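Local coordinates for protein tricorn protease (Thermoplasma acidophilum, PDB 1K32) that probably degrades peptides as a hexameric serine protease, in which beta-propeller domains are thought to gate access of substrate to the proteolytic core, at residues 301-306 with 623-628; 337-342 with 350-355; 381-386 with 422-427. One frame throughout, in Å; residues are numbered along the deposited sequence.

Contact 1 (301-306 with 623-628)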
loop_
_atom_site.group_PDB
_atom_site.type_symbol
_atom_site.label_atom_id
_atom_site.label_comp_id
_atom_site.label_asym_id
_atom_site.label_seq_id
_atom_site.Cartn_x
_atom_site.Cartn_y
_atom_site.Cartn_z
ATOM N N GLU A 301 20.177 -25.091 24.820
ATOM C CA GLU A 301 21.500 -24.526 24.593
ATOM C C GLU A 301 21.731 -24.695 23.088
ATOM O O GLU A 301 20.912 -25.269 22.375
ATOM C CB GLU A 301 22.577 -25.334 25.343
ATOM C CG GLU A 301 22.295 -25.589 26.816
ATOM C CD GLU A 301 23.261 -26.578 27.462
ATOM O OE1 GLU A 301 23.160 -27.798 27.187
ATOM O OE2 GLU A 301 24.126 -26.136 28.254
ATOM N N ASP A 302 22.836 -24.157 22.611
ATOM C CA ASP A 302 23.245 -24.319 21.223
ATOM C C ASP A 302 22.139 -24.729 20.231
ATOM O O ASP A 302 21.793 -25.906 20.151
ATOM C CB ASP A 302 24.350 -25.380 21.216
ATOM C CG ASP A 302 25.158 -25.384 19.944
ATOM O OD1 ASP A 302 25.919 -26.356 19.732
ATOM O OD2 ASP A 302 25.042 -24.414 19.168
ATOM N N PHE A 303 21.573 -23.770 19.495
ATOM C CA PHE A 303 20.565 -24.083 18.479
ATOM C C PHE A 303 21.253 -23.776 17.149
ATOM O O PHE A 303 21.933 -22.769 17.029
ATOM C CB PHE A 303 19.302 -23.236 18.667
ATOM C CG PHE A 303 19.521 -21.762 18.523
ATOM C CD1 PHE A 303 19.440 -21.151 17.278
ATOM C CD2 PHE A 303 19.807 -20.980 19.640
ATOM C CE1 PHE A 303 19.640 -19.779 17.147
ATOM C CE2 PHE A 303 20.008 -19.610 19.520
ATOM C CZ PHE A 303 19.924 -19.007 18.273
ATOM N N SER A 304 21.100 -24.641 16.154
ATOM C CA SER A 304 21.791 -24.415 14.884
ATOM C C SER A 304 21.030 -24.903 13.643
ATOM O O SER A 304 20.303 -25.887 13.694
ATOM C CB SER A 304 23.160 -25.105 14.960
ATOM O OG SER A 304 24.097 -24.525 14.075
ATOM N N PRO A 305 21.194 -24.214 12.505
ATOM C CA PRO A 305 20.500 -24.627 11.279
ATOM C C PRO A 305 21.217 -25.745 10.533
ATOM O O PRO A 305 22.445 -25.780 10.481
ATOM C CB PRO A 305 20.456 -23.346 10.464
ATOM C CG PRO A 305 21.760 -22.704 10.821
ATOM C CD PRO A 305 21.822 -22.893 12.324
ATOM N N LEU A 306 20.433 -26.658 9.971
ATOM C CA LEU A 306 20.957 -27.780 9.199
ATOM C C LEU A 306 20.357 -27.681 7.803
ATOM O O LEU A 306 19.469 -26.861 7.562
ATOM C CB LEU A 306 20.543 -29.115 9.830
ATOM C CG LEU A 306 20.942 -29.383 11.285
ATOM C CD1 LEU A 306 20.381 -30.731 11.723
ATOM C CD2 LEU A 306 22.460 -29.352 11.430
ATOM N N MET A 623 19.027 -18.013 11.837
ATOM C CA MET A 623 18.307 -18.440 13.026
ATOM C C MET A 623 18.627 -17.404 14.093
ATOM O O MET A 623 19.776 -16.982 14.231
ATOM C CB MET A 623 18.774 -19.815 13.505
ATOM C CG MET A 623 18.336 -20.978 12.634
ATOM S SD MET A 623 18.551 -22.519 13.526
ATOM C CE MET A 623 17.170 -22.427 14.649
ATOM N N VAL A 624 17.616 -16.976 14.832
ATOM C CA VAL A 624 17.857 -15.998 15.879
ATOM C C VAL A 624 17.075 -16.324 17.130
ATOM O O VAL A 624 16.099 -17.075 17.099
ATOM C CB VAL A 624 17.452 -14.558 15.450
ATOM C CG1 VAL A 624 18.268 -14.111 14.247
ATOM C CG2 VAL A 624 15.959 -14.500 15.150
ATOM N N ARG A 625 17.537 -15.753 18.232
ATOM C CA ARG A 625 16.885 -15.869 19.520
ATOM C C ARG A 625 16.469 -14.412 19.742
ATOM O O ARG A 625 17.248 -13.493 19.466
ATOM C CB ARG A 625 17.886 -16.304 20.593
ATOM C CG ARG A 625 17.421 -16.080 22.025
ATOM C CD ARG A 625 16.594 -17.222 22.555
ATOM N NE ARG A 625 17.377 -18.448 22.675
ATOM C CZ ARG A 625 16.873 -19.613 23.068
ATOM N NH1 ARG A 625 17.654 -20.685 23.144
ATOM N NH2 ARG A 625 15.588 -19.701 23.386
ATOM N N LYS A 626 15.238 -14.194 20.188
ATOM C CA LYS A 626 14.782 -12.839 20.434
ATOM C C LYS A 626 14.644 -12.595 21.930
ATOM O O LYS A 626 14.818 -13.511 22.732
ATOM C CB LYS A 626 13.456 -12.579 19.711
ATOM C CG LYS A 626 13.592 -12.655 18.201
ATOM C CD LYS A 626 12.379 -12.114 17.471
ATOM C CE LYS A 626 12.581 -12.232 15.963
ATOM N NZ LYS A 626 11.530 -11.544 15.194
ATOM N N ASP A 627 14.341 -11.355 22.297
ATOM C CA ASP A 627 14.200 -10.986 23.698
ATOM C C ASP A 627 13.066 -11.747 24.368
ATOM O O ASP A 627 13.054 -11.903 25.588
ATOM C CB ASP A 627 13.973 -9.477 23.818
ATOM C CG ASP A 627 12.724 -9.019 23.098
ATOM O OD1 ASP A 627 12.485 -9.489 21.962
ATOM O OD2 ASP A 627 11.982 -8.182 23.659
ATOM N N ASP A 628 12.120 -12.230 23.571
ATOM C CA ASP A 628 10.998 -12.983 24.110
ATOM C C ASP A 628 11.426 -14.411 24.446
ATOM O O ASP A 628 10.621 -15.220 24.908
ATOM C CB ASP A 628 9.839 -13.004 23.109
ATOM C CG ASP A 628 10.178 -13.757 21.836
ATOM O OD1 ASP A 628 11.310 -14.276 21.719
ATOM O OD2 ASP A 628 9.305 -13.832 20.949
#

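Contact 2 (337-342 with 350-355)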
loop_
_atom_site.group_PDB
_atom_site.type_symbol
_atom_site.label_atom_id
_atom_site.label_comp_id
_atom_site.label_asym_id
_atom_site.label_seq_id
_atom_site.Cartn_x
_atom_site.Cartn_y
_atom_site.Cartn_z
ATOM N N ARG A 337 25.912 -35.656 28.041
ATOM C CA ARG A 337 26.695 -34.469 27.771
ATOM C C ARG A 337 27.271 -34.230 26.397
ATOM O O ARG A 337 28.482 -34.234 26.174
ATOM C CB ARG A 337 27.738 -34.224 28.860
ATOM C CG ARG A 337 27.333 -33.022 29.745
ATOM C CD ARG A 337 27.703 -31.710 29.070
ATOM N NE ARG A 337 26.745 -30.610 29.200
ATOM C CZ ARG A 337 26.743 -29.698 30.171
ATOM N NH1 ARG A 337 25.827 -28.732 30.165
ATOM N NH2 ARG A 337 27.641 -29.749 31.154
ATOM N N ILE A 338 26.350 -34.016 25.469
ATOM C CA ILE A 338 26.704 -33.637 24.126
ATOM C C ILE A 338 26.794 -32.135 24.407
ATOM O O ILE A 338 25.840 -31.538 24.912
ATOM C CB ILE A 338 25.560 -33.957 23.135
ATOM C CG1 ILE A 338 25.507 -35.471 22.883
ATOM C CG2 ILE A 338 25.751 -33.199 21.837
ATOM C CD1 ILE A 338 24.482 -35.895 21.831
ATOM N N ARG A 339 27.944 -31.530 24.138
ATOM C CA ARG A 339 28.125 -30.111 24.409
ATOM C C ARG A 339 27.797 -29.200 23.230
ATOM O O ARG A 339 27.230 -28.125 23.418
ATOM C CB ARG A 339 29.563 -29.835 24.871
ATOM C CG ARG A 339 29.951 -30.492 26.194
ATOM C CD ARG A 339 31.341 -30.040 26.640
ATOM N NE ARG A 339 31.825 -30.777 27.805
ATOM C CZ ARG A 339 31.290 -30.714 29.021
ATOM N NH1 ARG A 339 31.815 -31.434 30.010
ATOM N NH2 ARG A 339 30.238 -29.934 29.259
ATOM N N TYR A 340 28.181 -29.612 22.026
ATOM C CA TYR A 340 27.914 -28.818 20.827
ATOM C C TYR A 340 27.550 -29.733 19.668
ATOM O O TYR A 340 27.901 -30.917 19.656
ATOM C CB TYR A 340 29.132 -27.966 20.427
ATOM C CG TYR A 340 29.715 -27.132 21.547
ATOM C CD1 TYR A 340 30.760 -27.622 22.327
ATOM C CD2 TYR A 340 29.194 -25.872 21.857
ATOM C CE1 TYR A 340 31.273 -26.885 23.385
ATOM C CE2 TYR A 340 29.701 -25.130 22.916
ATOM C CZ TYR A 340 30.740 -25.645 23.672
ATOM O OH TYR A 340 31.256 -24.932 24.718
ATOM N N VAL A 341 26.835 -29.164 18.702
ATOM C CA VAL A 341 26.393 -29.872 17.509
ATOM C C VAL A 341 26.445 -28.876 16.348
ATOM O O VAL A 341 25.968 -27.746 16.456
ATOM C CB VAL A 341 24.953 -30.419 17.682
ATOM C CG1 VAL A 341 24.514 -31.151 16.428
ATOM C CG2 VAL A 341 24.893 -31.364 18.867
ATOM N N ARG A 342 27.033 -29.305 15.237
ATOM C CA ARG A 342 27.185 -28.447 14.074
ATOM C C ARG A 342 26.966 -29.226 12.782
ATOM O O ARG A 342 27.262 -30.418 12.705
ATOM C CB ARG A 342 28.597 -27.857 14.081
ATOM C CG ARG A 342 28.684 -26.389 13.726
ATOM C CD ARG A 342 27.968 -25.518 14.752
ATOM N NE ARG A 342 28.735 -25.301 15.978
ATOM C CZ ARG A 342 28.197 -24.854 17.111
ATOM N NH1 ARG A 342 28.947 -24.670 18.192
ATOM N NH2 ARG A 342 26.893 -24.602 17.166
ATOM N N ALA A 350 28.277 -32.904 13.252
ATOM C CA ALA A 350 29.423 -33.175 14.103
ATOM C C ALA A 350 29.029 -32.703 15.506
ATOM O O ALA A 350 28.211 -31.791 15.653
ATOM C CB ALA A 350 30.646 -32.411 13.607
ATOM N N PHE A 351 29.593 -33.324 16.535
ATOM C CA PHE A 351 29.259 -32.938 17.896
ATOM C C PHE A 351 30.403 -33.172 18.860
ATOM O O PHE A 351 31.320 -33.948 18.586
ATOM C CB PHE A 351 28.015 -33.707 18.375
ATOM C CG PHE A 351 28.187 -35.209 18.394
ATOM C CD1 PHE A 351 28.895 -35.834 19.423
ATOM C CD2 PHE A 351 27.647 -35.998 17.378
ATOM C CE1 PHE A 351 29.063 -37.227 19.442
ATOM C CE2 PHE A 351 27.806 -37.386 17.383
ATOM C CZ PHE A 351 28.516 -38.003 18.418
ATOM N N ILE A 352 30.352 -32.474 19.983
ATOM C CA ILE A 352 31.345 -32.641 21.021
ATOM C C ILE A 352 30.632 -33.408 22.127
ATOM O O ILE A 352 29.528 -33.036 22.560
ATOM C CB ILE A 352 31.854 -31.297 21.560
ATOM C CG1 ILE A 352 32.528 -30.505 20.434
ATOM C CG2 ILE A 352 32.828 -31.532 22.713
ATOM C CD1 ILE A 352 33.697 -31.218 19.796
ATOM N N HIS A 353 31.256 -34.506 22.543
ATOM C CA HIS A 353 30.739 -35.366 23.597
ATOM C C HIS A 353 31.706 -35.266 24.772
ATOM O O HIS A 353 32.911 -35.491 24.619
ATOM C CB HIS A 353 30.647 -36.816 23.097
ATOM C CG HIS A 353 30.075 -37.763 24.103
ATOM N ND1 HIS A 353 30.857 -38.607 24.859
ATOM C CD2 HIS A 353 28.802 -37.950 24.527
ATOM C CE1 HIS A 353 30.092 -39.270 25.709
ATOM N NE2 HIS A 353 28.841 -38.889 25.529
ATOM N N GLY A 354 31.177 -34.909 25.935
ATOM C CA GLY A 354 31.999 -34.767 27.112
ATOM C C GLY A 354 31.763 -35.877 28.110
ATOM O O GLY A 354 30.632 -36.319 28.324
ATOM N N THR A 355 32.854 -36.331 28.711
ATOM C CA THR A 355 32.826 -37.390 29.707
ATOM C C THR A 355 33.710 -36.917 30.847
ATOM O O THR A 355 34.284 -35.833 30.795
ATOM C CB THR A 355 33.416 -38.711 29.163
ATOM O OG1 THR A 355 34.804 -38.523 28.854
ATOM C CG2 THR A 355 32.695 -39.142 27.904
#

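Contact 3 (381-386 with 422-427)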
loop_
_atom_site.group_PDB
_atom_site.type_symbol
_atom_site.label_atom_id
_atom_site.label_comp_id
_atom_site.label_asym_id
_atom_site.label_seq_id
_atom_site.Cartn_x
_atom_site.Cartn_y
_atom_site.Cartn_z
ATOM N N VAL A 381 36.627 -28.397 25.566
ATOM C CA VAL A 381 36.265 -27.618 24.383
ATOM C C VAL A 381 35.196 -26.555 24.647
ATOM O O VAL A 381 34.205 -26.808 25.340
ATOM C CB VAL A 381 35.778 -28.577 23.264
ATOM C CG1 VAL A 381 35.302 -27.786 22.042
ATOM C CG2 VAL A 381 36.922 -29.533 22.871
ATOM N N PHE A 382 35.405 -25.362 24.104
ATOM C CA PHE A 382 34.434 -24.283 24.278
ATOM C C PHE A 382 33.930 -23.686 22.975
ATOM O O PHE A 382 33.124 -22.754 22.988
ATOM C CB PHE A 382 35.008 -23.183 25.173
ATOM C CG PHE A 382 35.053 -23.568 26.619
ATOM C CD1 PHE A 382 36.112 -24.317 27.122
ATOM C CD2 PHE A 382 33.993 -23.255 27.464
ATOM C CE1 PHE A 382 36.118 -24.754 28.439
ATOM C CE2 PHE A 382 33.987 -23.688 28.781
ATOM C CZ PHE A 382 35.057 -24.444 29.271
ATOM N N ALA A 383 34.395 -24.233 21.857
ATOM C CA ALA A 383 33.980 -23.769 20.536
ATOM C C ALA A 383 34.290 -24.832 19.488
ATOM O O ALA A 383 35.327 -25.495 19.547
ATOM C CB ALA A 383 34.701 -22.451 20.172
ATOM N N MET A 384 33.386 -24.993 18.531
ATOM C CA MET A 384 33.587 -25.968 17.471
ATOM C C MET A 384 32.874 -25.553 16.186
ATOM O O MET A 384 31.752 -25.058 16.213
ATOM C CB MET A 384 33.102 -27.344 17.921
ATOM C CG MET A 384 33.446 -28.468 16.964
ATOM S SD MET A 384 32.138 -28.747 15.780
ATOM C CE MET A 384 31.155 -29.976 16.634
ATOM N N GLY A 385 33.555 -25.747 15.065
ATOM C CA GLY A 385 32.994 -25.404 13.776
ATOM C C GLY A 385 33.440 -26.437 12.765
ATOM O O GLY A 385 34.436 -27.138 12.988
ATOM N N VAL A 386 32.717 -26.540 11.653
ATOM C CA VAL A 386 33.062 -27.509 10.619
ATOM C C VAL A 386 33.193 -26.801 9.287
ATOM O O VAL A 386 32.413 -25.899 8.990
ATOM C CB VAL A 386 31.981 -28.605 10.494
ATOM C CG1 VAL A 386 32.386 -29.622 9.441
ATOM C CG2 VAL A 386 31.762 -29.283 11.853
ATOM N N MET A 422 41.256 -18.231 25.638
ATOM C CA MET A 422 40.817 -19.132 24.581
ATOM C C MET A 422 40.632 -18.450 23.216
ATOM O O MET A 422 40.358 -17.234 23.120
ATOM C CB MET A 422 39.523 -19.831 25.002
ATOM C CG MET A 422 39.679 -20.676 26.244
ATOM S SD MET A 422 38.254 -21.705 26.611
ATOM C CE MET A 422 36.936 -20.398 26.874
ATOM N N ILE A 423 40.798 -19.256 22.171
ATOM C CA ILE A 423 40.674 -18.832 20.782
ATOM C C ILE A 423 39.308 -19.334 20.285
ATOM O O ILE A 423 39.224 -20.233 19.462
ATOM C CB ILE A 423 41.830 -19.458 19.936
ATOM C CG1 ILE A 423 43.177 -19.160 20.614
ATOM C CG2 ILE A 423 41.856 -18.873 18.517
ATOM C CD1 ILE A 423 44.414 -19.559 19.785
ATOM N N THR A 424 38.234 -18.738 20.793
ATOM C CA THR A 424 36.884 -19.157 20.431
ATOM C C THR A 424 36.246 -18.419 19.246
ATOM O O THR A 424 35.218 -18.850 18.740
ATOM C CB THR A 424 35.948 -19.050 21.664
ATOM O OG1 THR A 424 35.990 -17.717 22.182
ATOM C CG2 THR A 424 36.405 -20.001 22.758
ATOM N N ASP A 425 36.858 -17.324 18.805
ATOM C CA ASP A 425 36.345 -16.542 17.672
ATOM C C ASP A 425 37.132 -16.914 16.398
ATOM O O ASP A 425 38.239 -16.424 16.181
ATOM C CB ASP A 425 36.485 -15.037 17.985
ATOM C CG ASP A 425 35.784 -14.140 16.962
ATOM O OD1 ASP A 425 35.755 -12.904 17.175
ATOM O OD2 ASP A 425 35.268 -14.656 15.952
ATOM N N PHE A 426 36.558 -17.793 15.573
ATOM C CA PHE A 426 37.209 -18.242 14.336
ATOM C C PHE A 426 36.213 -18.505 13.227
ATOM O O PHE A 426 35.022 -18.655 13.480
ATOM C CB PHE A 426 38.041 -19.516 14.566
ATOM C CG PHE A 426 37.275 -20.665 15.187
ATOM C CD1 PHE A 426 37.444 -20.983 16.531
ATOM C CD2 PHE A 426 36.427 -21.461 14.418
ATOM C CE1 PHE A 426 36.787 -22.080 17.099
ATOM C CE2 PHE A 426 35.764 -22.562 14.981
ATOM C CZ PHE A 426 35.945 -22.872 16.316
ATOM N N THR A 427 36.713 -18.578 11.998
ATOM C CA THR A 427 35.861 -18.821 10.839
ATOM C C THR A 427 36.656 -19.596 9.783
ATOM O O THR A 427 37.883 -19.557 9.771
ATOM C CB THR A 427 35.344 -17.474 10.242
ATOM O OG1 THR A 427 34.260 -17.732 9.349
ATOM C CG2 THR A 427 36.456 -16.737 9.481
#

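Contact 1 (301-306 with 623-628)
Phe303 reaches across from strand 301-305 to strand 623-626 and fits between the side chains of Met623 and Arg625. Its CG lies between the backbone N and the carbonyl carbon (chi1 62°), which sends the ring directly at the other backbone, and CZ stops 4.0 Å from Arg625 N. Met623 runs alongside the ring in the opposite sense. Its CB sits in the ring plane, 3.7 Å from CE1 of Phe303, and a bend at its last torsion brings the methyl CE to 3.7 Å from CD1 of Phe303. The sulfur belongs to the same edge, 5.5 Å from the ring centroid and 89° off the normal, a Met-aromatic contact of edge type. SD also settles against the next residues of the strand, 3.5 Å from CD of Pro305. On the CD2 flank, across from the methionine, the guanidinium of Arg625 is turned almost perpendicular to the ring (87°), with NH1 4.1 Å from CD2 of Phe303, while its NH2 is bonded to Gly629 O.

The two strands belong to the first and last blades of a seven-bladed beta-propeller, 300-331 and 612-644. Each blade is built from consecutive strands, so the ring is shut without a strand being exchanged, as in an open-Velcro propeller. The strand axes stay 7.8 Å apart, too far for a shared sheet. Arg614 adds a cation-pi contact to Phe303. Packing across these segments is therefore apolar and sulfur-aromatic, and largely buried, yet two arginines beside the ring keep it from being purely hydrophobic.

Contact 2 (337-342 with 350-355)
This is a backbone-paired beta hairpin, 338-343 with 348-355, forming the first two strands of a four-stranded blade, counted from the propeller axis. The strand axes come within 4.5 Å and run antiparallel. Gly354 N donates nearly straight to Arg337 O (2.8 Å, 173° at the hydrogen), and Arg342 N donates to Ala350 O at 2.8 Å. Between these bonds Arg339 N reaches Ile352 O at 2.7 Å, its donor tilted from the carbonyl plane.

The ladder slips by one residue there. Ile338 pairs with His353 and Val341 with Phe351, both non-hydrogen-bonded pairs, so Arg339 and Tyr340 together stand opposite Ile352. With its helix-like backbone (psi -40°), Arg339 fits the first position of a classic beta bulge; Tyr340 N, buried beside it, has no partner in the model. Within the seven-bladed propeller, the bulge lies on the strand nearest the central channel.

On one side of the sheet, the ring of Tyr340 presents its edge to Ile352: CD1 lies 3.9 Å from CB of Ile352, which is in the ring plane, and as far from CG1. The opposite side carries Ile338, Val341, Phe351 and His353. Here Val341 holds CG2 anti to its carbonyl carbon and sets it 3.9 Å from CB of Phe351, whose ring continues away from the hairpin partner toward Tyr364 and Lys373. Ile338 brings CG1 to the edge of the imidazole, 4.4 Å from CD2 of His353.

Arg339, extended from CG to NE, passes Gly354 with NE 4.1 Å from CA of Gly354. Its polar end pairs with Asp359 and Glu666, and Glu666 also takes a salt bridge from Arg337.

Contact 3 (381-386 with 422-427)
Phe426 turns the edge of its ring to the backbone of strand 381-386: Gly385 N lies in the ring plane, 3.9 Å from CE2 of Phe426, and Met384 N sits near that plane, 4.0 Å from CZ of Phe426. Ile423 O meets the same ring at its edge. The methyl of Ala383 approaches obliquely instead, CB lying 3.7 Å from CE1 of Phe426. At the other end of the contact the ring of Phe382 receives a sulfur rather than a backbone group. Met422 SD stands 4.2 Å from the ring centroid, 43° off the normal, an oblique Met-aromatic contact.

These are neighbouring blades of the seven-bladed propeller, 381-417 and 426-466, where the innermost strand of one meets that of the other and the loop leading into it. The touching parts run nearly parallel, their end-to-end directions 16° apart, but they are joined by side chains packing on side chains and on backbone rather than by sheet pairing. Two torsions help to place these groups. Phe426 holds CG between its backbone N and carbonyl carbon (chi1 55°), which raises the ring toward the preceding blade. Met422 bends at its last torsion and folds CE back beside the root of Phe382, 3.7 Å from CG of that ring.

Arg972 makes a cation-pi contact with Phe382 and donates to Val381 O, tying this end of the seam to the S41 peptidase region. Between the two aromatic contacts the exposed Thr424 brings its CB to 3.9 Å from CB of Ala383.

How the contacts relate
The three contacts fall on five successive blades of one ring: contact 1 closes it between the last blade and the first, contact 2 builds the second, and contact 3 joins the third to the fourth. Arg342 links them. Its NH2 forms a salt bridge with OD2 of Asp302 (2.7 Å), and its NE probably donates to O of Met384 (3.0 Å), so one guanidinium spans three adjacent innermost strands. Centres of contacts 1 and 2 are about 17 Å apart and those of 2 and 3 about 13 Å; contacts 1 and 3 do not touch, their nearest atoms being about 7 Å apart. Arg973 and Arg972, from the S41 peptidase region, reach contacts 2 and 3 respectively.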